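Local coordinates for protein transketolase (Campylobacter jejuni, PDB 3M6L) that belongs to the transketolase family of thiamine diphosphate-dependent enzymes and binds its cofactor together with a calcium ion, at residues 112-117 and 401-406; 183-188 and 241-246. One frame throughout, in Å; residues are numbered along the deposited sequence.

Both contacts reach the same thiamine diphosphate, one beside its aminopyrimidine and the other at its diphosphate. Contact 1 lies near the middle of the chain, about 6 Å from its centre, and is buried; contact 2 is partly buried, about 28 Å out, and their centres are about 25 Å apart. Along the chain, contact 2 is nested inside the loop that contact 1 closes. The first fastens a loop of the diphosphate-binding region to helix 394-407 of the pyrimidine-binding region, by an arginine that reads backbone carbonyls. The second stays within the diphosphate-binding region, where one of two neighbouring parallel strands runs on into a calcium site and the chemistry turns to metal ligands, amide and water.

Contact 1 of 2, residues 112-117 and 401-406; sequences VEIATG and NNAFAR. With TPP (thiamine diphosphate), chain C.
Arg406 reaches from helix 394-407 to the backbone of the loop and grips Glu113 O side-on with two nitrogens. The straighter of the two bonds comes from Arg406 NE, at 3.0 Å from Glu113 O with an N-H...O angle of 155°; the NH2 group adds a second at 3.2 Å from the same oxygen. Glu113 O lies almost in the guanidinium plane, whereas NE and NH2 both approach from one face of the carbonyl plane, NH2 well above it; sharing one acceptor limits how far the flat group can rotate. Arg406 NH2 also makes a weak bond of 3.3 Å to Val112 O, and a water that donates to Val112 O accepts a weak hydrogen bond from the same nitrogen. Two successive kinks along the arginine chain bring its end to the loop.

Ile114 supplies the apolar half. With CG1 anti to the backbone N (chi1 -166°), Ile114 CD1 comes down on the helix backbone, 4.0 Å from Ala403 N, and also meets Arg406 CG at 4.3 Å. In the modular architecture of transketolases this is a junction of two thiamine diphosphate-fold regions of one chain, the diphosphate-binding one giving the loop and the pyrimidine-binding one the helix. Phe129 of helix 121-140 touches both Ala403 and Arg406, while Met434 of helix 421-434 packs on Ile114.

Farther out, the carboxylate of Glu113 turns to Arg61 in a salt bridge. A second water donates to Arg406 O and, weakly, to Glu113 OE1. The amide of Asn402 is held at both ends, OD1 by His438 and ND2 on Ala427 O. Farther along the loop, Gly117 O accepts a nearly straight bond from N4' of thiamine diphosphate, 2.8 Å long.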
loop_
_atom_site.group_PDB
_atom_site.type_symbol
_atom_site.label_atom_id
_atom_site.label_comp_id
_atom_site.label_asym_id
_atom_site.label_seq_id
_atom_site.Cartn_x
_atom_site.Cartn_y
_atom_site.Cartn_z
ATOM N N VAL A 112 1.045 -15.242 -21.410
ATOM C CA VAL A 112 1.365 -14.276 -20.368
ATOM C C VAL A 112 1.474 -14.865 -19.009
ATOM O O VAL A 112 0.525 -15.416 -18.509
ATOM C CB VAL A 112 0.298 -13.153 -20.334
ATOM C CG1 VAL A 112 0.507 -12.098 -19.189
ATOM C CG2 VAL A 112 0.328 -12.415 -21.632
ATOM N N GLU A 113 2.624 -14.728 -18.349
ATOM C CA GLU A 113 2.839 -15.502 -17.149
ATOM C C GLU A 113 2.107 -14.946 -15.933
ATOM O O GLU A 113 1.655 -15.693 -15.071
ATOM C CB GLU A 113 4.319 -15.515 -16.774
ATOM C CG GLU A 113 5.158 -16.451 -17.706
ATOM C CD GLU A 113 4.840 -17.945 -17.635
ATOM O OE1 GLU A 113 4.194 -18.374 -16.659
ATOM O OE2 GLU A 113 5.260 -18.662 -18.591
ATOM N N ILE A 114 1.995 -13.618 -15.882
ATOM C CA ILE A 114 1.429 -12.918 -14.718
ATOM C C ILE A 114 1.022 -11.541 -15.184
ATOM O O ILE A 114 1.651 -10.988 -16.096
ATOM C CB ILE A 114 2.367 -12.930 -13.477
ATOM C CG1 ILE A 114 1.698 -12.523 -12.161
ATOM C CG2 ILE A 114 3.625 -12.090 -13.735
ATOM C CD1 ILE A 114 2.290 -13.172 -10.951
ATOM N N ALA A 115 -0.090 -11.025 -14.647
ATOM C CA ALA A 115 -0.509 -9.689 -14.993
ATOM C C ALA A 115 0.496 -8.654 -14.438
ATOM O O ALA A 115 0.806 -8.653 -13.240
ATOM C CB ALA A 115 -1.947 -9.407 -14.455
ATOM N N THR A 116 0.890 -7.674 -15.218
ATOM C CA THR A 116 1.767 -6.605 -14.693
ATOM C C THR A 116 1.226 -5.251 -15.235
ATOM O O THR A 116 0.156 -5.219 -15.833
ATOM C CB THR A 116 3.256 -6.763 -15.120
ATOM O OG1 THR A 116 3.374 -6.826 -16.546
ATOM C CG2 THR A 116 3.780 -8.030 -14.541
ATOM N N GLY A 117 1.845 -4.140 -14.848
ATOM C CA GLY A 117 1.167 -2.824 -15.032
ATOM C C GLY A 117 1.486 -1.912 -13.837
ATOM O O GLY A 117 2.044 -0.876 -14.023
ATOM N N ASN A 401 3.726 -14.560 -3.377
ATOM C CA ASN A 401 2.657 -15.522 -3.272
ATOM C C ASN A 401 1.735 -15.506 -4.480
ATOM O O ASN A 401 1.201 -16.552 -4.872
ATOM C CB ASN A 401 1.928 -15.390 -1.921
ATOM C CG ASN A 401 2.590 -16.144 -0.765
ATOM O OD1 ASN A 401 2.298 -15.875 0.454
ATOM N ND2 ASN A 401 3.513 -17.015 -1.092
ATOM N N ASN A 402 1.485 -14.345 -5.122
ATOM C CA ASN A 402 0.803 -14.348 -6.405
ATOM C C ASN A 402 1.519 -15.230 -7.446
ATOM O O ASN A 402 0.858 -15.987 -8.162
ATOM C CB ASN A 402 0.706 -12.932 -6.991
ATOM C CG ASN A 402 -0.307 -12.080 -6.292
ATOM O OD1 ASN A 402 -1.149 -12.578 -5.571
ATOM N ND2 ASN A 402 -0.276 -10.731 -6.544
ATOM N N ALA A 403 2.840 -15.163 -7.477
ATOM C CA ALA A 403 3.610 -16.011 -8.370
ATOM C C ALA A 403 3.538 -17.508 -7.929
ATOM O O ALA A 403 3.410 -18.381 -8.764
ATOM C CB ALA A 403 5.086 -15.592 -8.398
ATOM N N PHE A 404 3.671 -17.812 -6.643
ATOM C CA PHE A 404 3.428 -19.161 -6.229
ATOM C C PHE A 404 2.082 -19.745 -6.687
ATOM O O PHE A 404 1.994 -20.878 -7.121
ATOM C CB PHE A 404 3.461 -19.356 -4.661
ATOM C CG PHE A 404 4.844 -19.583 -4.068
ATOM C CD1 PHE A 404 5.710 -18.520 -3.797
ATOM C CD2 PHE A 404 5.250 -20.901 -3.742
ATOM C CE1 PHE A 404 6.938 -18.726 -3.250
ATOM C CE2 PHE A 404 6.483 -21.123 -3.180
ATOM C CZ PHE A 404 7.332 -20.087 -2.881
ATOM N N ALA A 405 1.020 -18.951 -6.631
ATOM C CA ALA A 405 -0.280 -19.353 -7.038
ATOM C C ALA A 405 -0.336 -19.620 -8.546
ATOM O O ALA A 405 -1.186 -20.351 -9.014
ATOM C CB ALA A 405 -1.338 -18.278 -6.639
ATOM N N ARG A 406 0.480 -18.917 -9.304
ATOM C CA ARG A 406 0.561 -19.081 -10.789
ATOM C C ARG A 406 1.511 -20.193 -11.217
ATOM O O ARG A 406 1.485 -20.589 -12.374
ATOM C CB ARG A 406 1.020 -17.790 -11.506
ATOM C CG ARG A 406 -0.109 -16.658 -11.577
ATOM C CD ARG A 406 -1.227 -17.089 -12.530
ATOM N NE ARG A 406 -0.738 -16.980 -13.894
ATOM C CZ ARG A 406 -1.247 -17.621 -14.940
ATOM N NH1 ARG A 406 -2.342 -18.337 -14.835
ATOM N NH2 ARG A 406 -0.741 -17.433 -16.157
HETATM N "N1'" TPP C . 3.341 3.874 -10.260
HETATM C "C2'" TPP C . 3.178 2.561 -10.407
HETATM C CM2 TPP C . 3.208 1.718 -9.146
HETATM N "N3'" TPP C . 2.963 1.884 -11.557
HETATM C "C4'" TPP C . 2.827 2.575 -12.693
HETATM N "N4'" TPP C . 2.562 1.893 -13.785
HETATM C "C5'" TPP C . 3.039 4.061 -12.646
HETATM C "C6'" TPP C . 3.279 4.638 -11.400
HETATM C "C7'" TPP C . 2.979 4.934 -13.958
HETATM N N3 TPP C . 4.236 4.654 -14.827
HETATM C C2 TPP C . 4.421 3.786 -15.896
HETATM S S1 TPP C . 6.038 3.560 -16.585
HETATM C C5 TPP C . 6.554 4.811 -15.468
HETATM C C4 TPP C . 5.443 5.228 -14.596
HETATM C CM4 TPP C . 5.733 6.200 -13.521
HETATM C C6 TPP C . 7.953 5.367 -15.353
HETATM C C7 TPP C . 8.888 5.223 -16.543
HETATM O O7 TPP C . 9.392 3.993 -16.211
HETATM P PA TPP C . 10.513 3.146 -16.822
HETATM O O1A TPP C . 10.470 1.951 -15.974
HETATM O O2A TPP C . 11.764 3.990 -16.734
HETATM O O3A TPP C . 10.047 2.960 -18.306
HETATM P PB TPP C . 10.554 3.378 -19.776
HETATM O O1B TPP C . 10.179 2.232 -20.623
HETATM O O2B TPP C . 12.011 3.744 -19.751
HETATM O O3B TPP C . 9.880 4.658 -20.148
HETATM O O HOH W 1 -1.578 -16.986 -19.121
HETATM O O HOH W 2 3.940 -20.086 -13.797
#

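Contact 2 of 2, residues 183-188 and 241-246; sequences DSNNIS and AKTTIA. With CA (calcium ion), chain D; TPP (thiamine diphosphate), chain C.
Asp183 and Ser184 run parallel to Ala241 and Lys242 as neighbouring strands, Ser184 N donating to Ala241 O at 2.9 Å and Ser184 O accepting from Thr243 N at 3.0 Å. Just past the strand end, Asn185 turns its CG between its own backbone N and carbonyl carbon (chi1 69°), which brings the amide to the calcium ion and the diphosphate. Asn185 OD1 binds calcium at 2.3 Å and, in an Asx turn, also accepts from Ile187 N, above the amide plane; its ND2 donates to O2B of thiamine diphosphate at 2.8 Å, with an N-H...O angle of 160°.

Asn185 is the asparagine that closes the thiamine diphosphate motif opened by Gly-Asp-Gly, where Asp155 supplies another calcium ligand. Ile187 O, the diphosphate oxygens O2A and O2B, and a water held by Asp183 O complete the site.

Ile245 lies against the amide, its CB 3.6 Å from Asn185 ND2, and its CD1 meets both Ile187 CG2 at 4.0 Å and the diphosphate. A further water joins Asp183 OD2, Asn185 ND2 and Thr243 OG1. Beyond, Ser188 OG is hydrogen-bonded to Asp367 OD1 of the second subunit.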
loop_
_atom_site.group_PDB
_atom_site.type_symbol
_atom_site.label_atom_id
_atom_site.label_comp_id
_atom_site.label_asym_id
_atom_site.label_seq_id
_atom_site.Cartn_x
_atom_site.Cartn_y
_atom_site.Cartn_z
ATOM N N ASP A 183 16.654 -2.620 -17.933
ATOM C CA ASP A 183 16.728 -1.697 -19.054
ATOM C C ASP A 183 17.056 -0.320 -18.514
ATOM O O ASP A 183 16.181 0.474 -18.154
ATOM C CB ASP A 183 15.353 -1.675 -19.781
ATOM C CG ASP A 183 15.352 -0.866 -21.056
ATOM O OD1 ASP A 183 16.470 -0.596 -21.605
ATOM O OD2 ASP A 183 14.216 -0.458 -21.519
ATOM N N SER A 184 18.352 -0.026 -18.465
ATOM C CA SER A 184 18.840 1.267 -18.073
ATOM C C SER A 184 18.956 2.255 -19.238
ATOM O O SER A 184 19.960 2.289 -19.936
ATOM C CB SER A 184 20.143 1.083 -17.276
ATOM O OG SER A 184 20.614 2.282 -16.739
ATOM N N ASN A 185 17.900 3.030 -19.444
ATOM C CA ASN A 185 17.852 3.995 -20.508
ATOM C C ASN A 185 17.907 5.509 -20.106
ATOM O O ASN A 185 17.787 6.446 -20.976
ATOM C CB ASN A 185 16.688 3.684 -21.454
ATOM C CG ASN A 185 15.331 3.920 -20.799
ATOM O OD1 ASN A 185 15.233 4.566 -19.742
ATOM N ND2 ASN A 185 14.243 3.318 -21.406
ATOM N N ASN A 186 18.105 5.776 -18.805
ATOM C CA ASN A 186 18.257 7.096 -18.263
ATOM C C ASN A 186 17.064 7.991 -18.447
ATOM O O ASN A 186 17.194 9.164 -18.243
ATOM C CB ASN A 186 19.497 7.798 -18.877
ATOM C CG ASN A 186 20.049 8.917 -17.981
ATOM O OD1 ASN A 186 20.391 9.983 -18.479
ATOM N ND2 ASN A 186 20.110 8.678 -16.671
ATOM N N ILE A 187 15.892 7.431 -18.789
ATOM C CA ILE A 187 14.697 8.253 -19.053
ATOM C C ILE A 187 13.478 7.754 -18.301
ATOM O O ILE A 187 13.309 6.562 -18.184
ATOM C CB ILE A 187 14.363 8.236 -20.580
ATOM C CG1 ILE A 187 15.479 9.041 -21.332
ATOM C CG2 ILE A 187 12.861 8.710 -20.843
ATOM C CD1 ILE A 187 15.267 10.508 -21.324
ATOM N N SER A 188 12.682 8.666 -17.752
ATOM C CA SER A 188 11.341 8.309 -17.229
ATOM C C SER A 188 10.396 9.315 -17.678
ATOM O O SER A 188 10.732 10.132 -18.510
ATOM C CB SER A 188 11.384 8.190 -15.691
ATOM O OG SER A 188 11.625 9.392 -15.011
ATOM N N ALA A 241 21.610 -3.425 -18.473
ATOM C CA ALA A 241 21.678 -3.262 -19.926
ATOM C C ALA A 241 21.416 -1.817 -20.284
ATOM O O ALA A 241 20.335 -1.270 -20.123
ATOM C CB ALA A 241 20.687 -4.237 -20.605
ATOM N N LYS A 242 22.463 -1.092 -20.629
ATOM C CA LYS A 242 22.349 0.258 -21.047
ATOM C C LYS A 242 21.766 0.304 -22.469
ATOM O O LYS A 242 22.329 -0.265 -23.401
ATOM C CB LYS A 242 23.738 0.973 -20.978
ATOM C CG LYS A 242 23.623 2.472 -21.170
ATOM C CD LYS A 242 25.035 3.227 -21.199
ATOM C CE LYS A 242 25.099 4.427 -22.266
ATOM N NZ LYS A 242 26.394 4.624 -23.177
ATOM N N THR A 243 20.603 0.930 -22.588
ATOM C CA THR A 243 19.857 1.067 -23.839
ATOM C C THR A 243 19.455 2.537 -24.046
ATOM O O THR A 243 19.611 3.451 -23.224
ATOM C CB THR A 243 18.561 0.156 -23.809
ATOM O OG1 THR A 243 17.635 0.802 -22.960
ATOM C CG2 THR A 243 18.833 -1.251 -23.228
ATOM N N THR A 244 19.014 2.798 -25.250
ATOM C CA THR A 244 18.476 4.037 -25.615
ATOM C C THR A 244 16.982 3.861 -25.823
ATOM O O THR A 244 16.545 2.965 -26.609
ATOM C CB THR A 244 19.112 4.470 -26.925
ATOM O OG1 THR A 244 20.522 4.717 -26.693
ATOM C CG2 THR A 244 18.544 5.720 -27.433
ATOM N N ILE A 245 16.199 4.650 -25.114
ATOM C CA ILE A 245 14.742 4.559 -25.296
ATOM C C ILE A 245 14.381 4.870 -26.760
ATOM O O ILE A 245 14.978 5.750 -27.382
ATOM C CB ILE A 245 13.962 5.422 -24.252
ATOM C CG1 ILE A 245 12.474 5.023 -24.284
ATOM C CG2 ILE A 245 14.060 6.850 -24.588
ATOM C CD1 ILE A 245 11.674 5.656 -23.117
ATOM N N ALA A 246 13.456 4.111 -27.358
ATOM C CA ALA A 246 13.050 4.351 -28.764
ATOM C C ALA A 246 14.235 4.191 -29.760
ATOM O O ALA A 246 14.241 4.821 -30.805
ATOM C CB ALA A 246 12.296 5.738 -28.915
HETATM CA CA CA D . 13.560 4.238 -18.146
HETATM N "N1'" TPP C . 3.341 3.874 -10.260
HETATM C "C2'" TPP C . 3.178 2.561 -10.407
HETATM C CM2 TPP C . 3.208 1.718 -9.146
HETATM N "N3'" TPP C . 2.963 1.884 -11.557
HETATM C "C4'" TPP C . 2.827 2.575 -12.693
HETATM N "N4'" TPP C . 2.562 1.893 -13.785
HETATM C "C5'" TPP C . 3.039 4.061 -12.646
HETATM C "C6'" TPP C . 3.279 4.638 -11.400
HETATM C "C7'" TPP C . 2.979 4.934 -13.958
HETATM N N3 TPP C . 4.236 4.654 -14.827
HETATM C C2 TPP C . 4.421 3.786 -15.896
HETATM S S1 TPP C . 6.038 3.560 -16.585
HETATM C C5 TPP C . 6.554 4.811 -15.468
HETATM C C4 TPP C . 5.443 5.228 -14.596
HETATM C CM4 TPP C . 5.733 6.200 -13.521
HETATM C C6 TPP C . 7.953 5.367 -15.353
HETATM C C7 TPP C . 8.888 5.223 -16.543
HETATM O O7 TPP C . 9.392 3.993 -16.211
HETATM P PA TPP C . 10.513 3.146 -16.822
HETATM O O1A TPP C . 10.470 1.951 -15.974
HETATM O O2A TPP C . 11.764 3.990 -16.734
HETATM O O3A TPP C . 10.047 2.960 -18.306
HETATM P PB TPP C . 10.554 3.378 -19.776
HETATM O O1B TPP C . 10.179 2.232 -20.623
HETATM O O2B TPP C . 12.011 3.744 -19.751
HETATM O O3B TPP C . 9.880 4.658 -20.148
HETATM O O HOH W 3 14.819 1.238 -23.484
HETATM O O HOH W 4 13.931 1.879 -18.097
HETATM O O HOH W 5 17.523 6.757 -23.602
#